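Local atomic coordinates of thioredoxin domain-containing protein (Silicibacter pomeroyi, PDB entry 3EYT), a protein that is of unknown function but, as a thioredoxin-like AhpC/TSA family member, may act as an oxidoreductase with antioxidant activity. Residues L26-M38 with E60-E73. Residues are numbered along the deposited sequence; the frame is centred on the assembly and turned at random. Where two conformers were deposited one is given.
Sequences LRGKVIVIEAFQM and EDKVAVLGLHTVFE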
# COMPACT_ATOMS: atom_id res chain seq x y z
N LEU C 26 -27.24 11.94 -6.49
CA LEU C 26 -27.64 11.20 -7.68
C LEU C 26 -29.13 10.84 -7.66
O LEU C 26 -29.60 10.11 -8.52
CB LEU C 26 -26.78 9.94 -7.84
CG LEU C 26 -25.28 10.14 -8.12
CD1 LEU C 26 -24.54 8.82 -8.08
CD2 LEU C 26 -25.01 10.86 -9.44
N ARG C 27 -29.85 11.35 -6.66
CA ARG C 27 -31.30 11.22 -6.56
C ARG C 27 -31.97 11.54 -7.90
O ARG C 27 -31.66 12.55 -8.53
CB ARG C 27 -31.85 12.17 -5.50
CG ARG C 27 -31.69 11.66 -4.09
CD ARG C 27 -32.74 10.63 -3.78
NE ARG C 27 -32.18 9.58 -2.95
CZ ARG C 27 -31.67 9.79 -1.74
NH1 ARG C 27 -31.17 8.77 -1.06
NH2 ARG C 27 -31.64 11.01 -1.22
N GLY C 28 -32.87 10.66 -8.31
CA GLY C 28 -33.60 10.83 -9.59
C GLY C 28 -33.00 10.09 -10.78
O GLY C 28 -33.66 9.91 -11.81
N LYS C 29 -31.75 9.67 -10.65
CA LYS C 29 -31.10 8.77 -11.62
C LYS C 29 -31.17 7.37 -11.06
O LYS C 29 -31.15 7.18 -9.83
CB LYS C 29 -29.61 9.08 -11.79
CG LYS C 29 -29.29 10.38 -12.49
CD LYS C 29 -27.84 10.73 -12.20
CE LYS C 29 -27.44 12.03 -12.87
NZ LYS C 29 -27.84 12.02 -14.29
N VAL C 30 -31.28 6.40 -11.96
CA VAL C 30 -31.03 5.02 -11.61
C VAL C 30 -29.50 4.91 -11.46
O VAL C 30 -28.74 5.50 -12.23
CB VAL C 30 -31.63 4.08 -12.69
CG1 VAL C 30 -31.19 2.63 -12.47
CG2 VAL C 30 -33.16 4.18 -12.68
N ILE C 31 -29.06 4.23 -10.42
CA ILE C 31 -27.62 4.12 -10.16
C ILE C 31 -27.20 2.66 -10.22
O ILE C 31 -27.85 1.77 -9.61
CB ILE C 31 -27.27 4.72 -8.78
CG1 ILE C 31 -27.88 6.12 -8.63
CG2 ILE C 31 -25.76 4.74 -8.54
CD1 ILE C 31 -27.88 6.63 -7.21
N VAL C 32 -26.15 2.39 -10.99
CA VAL C 32 -25.56 1.06 -11.07
C VAL C 32 -24.20 1.13 -10.41
O VAL C 32 -23.36 1.94 -10.81
CB VAL C 32 -25.36 0.61 -12.54
CG1 VAL C 32 -24.71 -0.76 -12.61
CG2 VAL C 32 -26.70 0.61 -13.29
N ILE C 33 -23.99 0.32 -9.38
CA ILE C 33 -22.69 0.26 -8.72
C ILE C 33 -22.02 -1.08 -8.93
O ILE C 33 -22.58 -2.12 -8.60
CB ILE C 33 -22.81 0.54 -7.20
CG1 ILE C 33 -23.55 1.84 -6.94
CG2 ILE C 33 -21.41 0.57 -6.50
CD1 ILE C 33 -23.88 2.07 -5.41
N GLU C 34 -20.80 -1.04 -9.44
CA GLU C 34 -20.01 -2.24 -9.60
C GLU C 34 -18.93 -2.26 -8.51
O GLU C 34 -18.02 -1.43 -8.51
CB GLU C 34 -19.40 -2.26 -11.02
CG GLU C 34 -18.40 -3.35 -11.31
CD GLU C 34 -19.02 -4.74 -11.39
OE1 GLU C 34 -20.25 -4.87 -11.62
OE2 GLU C 34 -18.27 -5.70 -11.19
N ALA C 35 -19.07 -3.20 -7.58
CA ALA C 35 -18.14 -3.36 -6.47
C ALA C 35 -17.17 -4.44 -6.91
O ALA C 35 -17.57 -5.53 -7.33
CB ALA C 35 -18.85 -3.79 -5.21
N PHE C 36 -15.88 -4.12 -6.85
CA PHE C 36 -14.87 -4.97 -7.44
C PHE C 36 -13.57 -4.83 -6.63
O PHE C 36 -13.38 -3.87 -5.87
CB PHE C 36 -14.63 -4.56 -8.92
CG PHE C 36 -13.91 -3.23 -9.09
CD1 PHE C 36 -12.53 -3.20 -9.37
CD2 PHE C 36 -14.61 -2.01 -8.98
CE1 PHE C 36 -11.86 -1.98 -9.52
CE2 PHE C 36 -13.96 -0.79 -9.13
CZ PHE C 36 -12.56 -0.77 -9.40
N GLN C 37 -12.67 -5.80 -6.84
CA GLN C 37 -11.28 -5.71 -6.41
C GLN C 37 -10.47 -5.82 -7.67
O GLN C 37 -10.76 -6.69 -8.53
CB GLN C 37 -10.87 -6.90 -5.52
CG GLN C 37 -11.55 -6.94 -4.13
CD GLN C 37 -10.99 -8.05 -3.24
OE1 GLN C 37 -10.33 -7.76 -2.26
NE2 GLN C 37 -11.19 -9.30 -3.63
N MSE C 38 -9.44 -5.00 -7.78
CA MSE C 38 -8.65 -4.92 -9.00
C MSE C 38 -7.91 -6.22 -9.31
O MSE C 38 -7.68 -6.52 -10.46
CB MSE C 38 -7.69 -3.73 -8.94
CG MSE C 38 -6.67 -3.85 -7.81
SE MSE C 38 -5.48 -2.30 -7.80
CE MSE C 38 -4.20 -2.93 -9.18
N GLU C 60 -25.96 9.13 -19.67
CA GLU C 60 -25.45 9.66 -18.41
C GLU C 60 -26.50 10.48 -17.68
O GLU C 60 -26.45 10.58 -16.45
CB GLU C 60 -24.22 10.55 -18.63
CG GLU C 60 -23.25 10.09 -19.72
CD GLU C 60 -21.94 9.47 -19.22
OE1 GLU C 60 -21.76 9.30 -17.98
OE2 GLU C 60 -21.08 9.16 -20.09
N ASP C 61 -27.44 11.08 -18.41
CA ASP C 61 -28.44 11.89 -17.73
C ASP C 61 -29.45 11.02 -16.99
O ASP C 61 -30.05 11.46 -16.01
CB ASP C 61 -29.15 12.86 -18.69
CG ASP C 61 -30.07 12.16 -19.67
OD1 ASP C 61 -29.87 10.96 -19.94
OD2 ASP C 61 -31.00 12.82 -20.18
N LYS C 62 -29.61 9.78 -17.43
CA LYS C 62 -30.61 8.90 -16.85
C LYS C 62 -30.03 7.87 -15.89
O LYS C 62 -30.67 7.53 -14.89
CB LYS C 62 -31.39 8.20 -17.95
CG LYS C 62 -32.32 9.13 -18.73
CD LYS C 62 -33.05 8.37 -19.85
CE LYS C 62 -33.81 9.30 -20.82
NZ LYS C 62 -34.49 10.39 -20.07
N VAL C 63 -28.83 7.36 -16.21
CA VAL C 63 -28.21 6.27 -15.46
C VAL C 63 -26.80 6.70 -15.04
O VAL C 63 -25.98 7.12 -15.89
CB VAL C 63 -28.14 4.97 -16.29
CG1 VAL C 63 -27.39 3.83 -15.53
CG2 VAL C 63 -29.55 4.52 -16.68
N ALA C 64 -26.54 6.65 -13.75
CA ALA C 64 -25.17 6.83 -13.25
C ALA C 64 -24.53 5.46 -13.06
O ALA C 64 -25.16 4.53 -12.51
CB ALA C 64 -25.16 7.63 -11.92
N VAL C 65 -23.28 5.32 -13.49
CA VAL C 65 -22.52 4.10 -13.27
C VAL C 65 -21.29 4.47 -12.44
O VAL C 65 -20.52 5.36 -12.81
CB VAL C 65 -22.06 3.44 -14.61
CG1 VAL C 65 -21.17 2.19 -14.35
CG2 VAL C 65 -23.24 3.05 -15.47
N LEU C 66 -21.13 3.78 -11.32
CA LEU C 66 -20.07 4.05 -10.34
C LEU C 66 -19.32 2.77 -10.10
O LEU C 66 -19.94 1.71 -10.04
CB LEU C 66 -20.66 4.44 -8.98
CG LEU C 66 -21.65 5.60 -8.95
CD1 LEU C 66 -22.01 5.93 -7.54
CD2 LEU C 66 -21.07 6.82 -9.72
N GLY C 67 -18.00 2.86 -9.92
CA GLY C 67 -17.21 1.71 -9.45
C GLY C 67 -17.00 1.87 -7.94
O GLY C 67 -16.84 2.98 -7.44
N LEU C 68 -16.97 0.77 -7.21
CA LEU C 68 -16.64 0.82 -5.80
C LEU C 68 -15.52 -0.20 -5.54
O LEU C 68 -15.73 -1.41 -5.68
CB LEU C 68 -17.89 0.53 -4.96
CG LEU C 68 -17.66 0.50 -3.45
CD1 LEU C 68 -17.39 1.92 -2.96
CD2 LEU C 68 -18.85 -0.12 -2.69
N HIS C 69 -14.32 0.29 -5.22
CA HIS C 69 -13.18 -0.63 -4.98
C HIS C 69 -13.22 -1.10 -3.51
O HIS C 69 -12.92 -0.33 -2.57
CB HIS C 69 -11.84 0.04 -5.32
CG HIS C 69 -10.70 -0.93 -5.51
ND1 HIS C 69 -9.45 -0.73 -4.99
CD2 HIS C 69 -10.65 -2.12 -6.17
CE1 HIS C 69 -8.66 -1.74 -5.31
NE2 HIS C 69 -9.37 -2.59 -6.03
N THR C 70 -13.67 -2.34 -3.34
CA THR C 70 -13.98 -2.89 -2.00
C THR C 70 -12.89 -3.93 -1.71
O THR C 70 -13.06 -5.13 -1.98
CB THR C 70 -15.36 -3.52 -2.00
OG1 THR C 70 -15.45 -4.49 -3.08
CG2 THR C 70 -16.47 -2.48 -2.20
N VAL C 71 -11.75 -3.48 -1.19
CA VAL C 71 -10.65 -4.40 -1.01
C VAL C 71 -10.85 -5.07 0.37
O VAL C 71 -10.80 -4.38 1.40
CB VAL C 71 -9.29 -3.64 -1.04
CG1 VAL C 71 -8.12 -4.61 -0.79
CG2 VAL C 71 -9.11 -2.92 -2.38
N PHE C 72 -11.05 -6.38 0.39
CA PHE C 72 -11.30 -7.07 1.65
C PHE C 72 -10.22 -8.11 1.92
O PHE C 72 -10.31 -8.86 2.88
CB PHE C 72 -12.72 -7.66 1.68
CG PHE C 72 -12.95 -8.73 0.64
CD1 PHE C 72 -12.61 -10.07 0.90
CD2 PHE C 72 -13.51 -8.41 -0.59
CE1 PHE C 72 -12.86 -11.07 -0.05
CE2 PHE C 72 -13.75 -9.39 -1.56
CZ PHE C 72 -13.42 -10.72 -1.30
N GLU C 73 -9.19 -8.13 1.07
CA GLU C 73 -8.05 -9.04 1.25
C GLU C 73 -6.84 -8.50 0.50
O GLU C 73 -7.02 -7.69 -0.41
CB GLU C 73 -8.41 -10.41 0.70
CG GLU C 73 -8.86 -10.35 -0.75
CD GLU C 73 -9.34 -11.69 -1.25
OE1 GLU C 73 -9.35 -12.66 -0.45
OE2 GLU C 73 -9.72 -11.76 -2.44
O HOH W 1 -33.29 8.22 -14.56
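Val30-Phe36 and Val63-His69 run parallel, their axes 23° apart, and backbone hydrogen bonds join them in an unbroken ladder from Val30 N to Lys62 O up to Thr70 N to Phe36 O. Beta-branched valines and isoleucines, well suited to extended strands, make up most of the apolar surface with leucines and alanines: Val32 CG2 meets Val63 CG1 at 4.0 Å on the side where Val65 packs on helix 41-57, while Ile31, Ile33, Ala35, Ala64, Leu66 and Leu68 line the other. There Leu26, reaching in from the turn before the strand, meets Leu66 tip to tip, CD1 to CD1 at 3.9 Å. At the N-terminal start of the ladder, Lys29 bends at its last torsion (-50°) and NZ donates to Glu60 O and Asp61 O, both at 2.9 Å, the first in the carbonyl plane on a lone pair, the second from above the plane. Strand, helix 41-57 and strand form the right-handed beta-alpha-beta crossover of the thioredoxin fold, and Phe36 touches Cys43 of a probable CxxC motif. Gly67, lacking a side chain, leaves room for the Phe36 ring, whose CE2 lies 4.1 Å from Gly67 CA. Beyond the strands, His69 NE2 accepts the N-H of Met38 nearly in the imidazole plane, which helps hold the ring's rotation. The flat amide of Gln37 stacks on the Phe72 ring, planes 13° apart: OE1 accepts the backbone N-H of Phe72 from above the amide plane, and NE2 donates to Glu73 OE2.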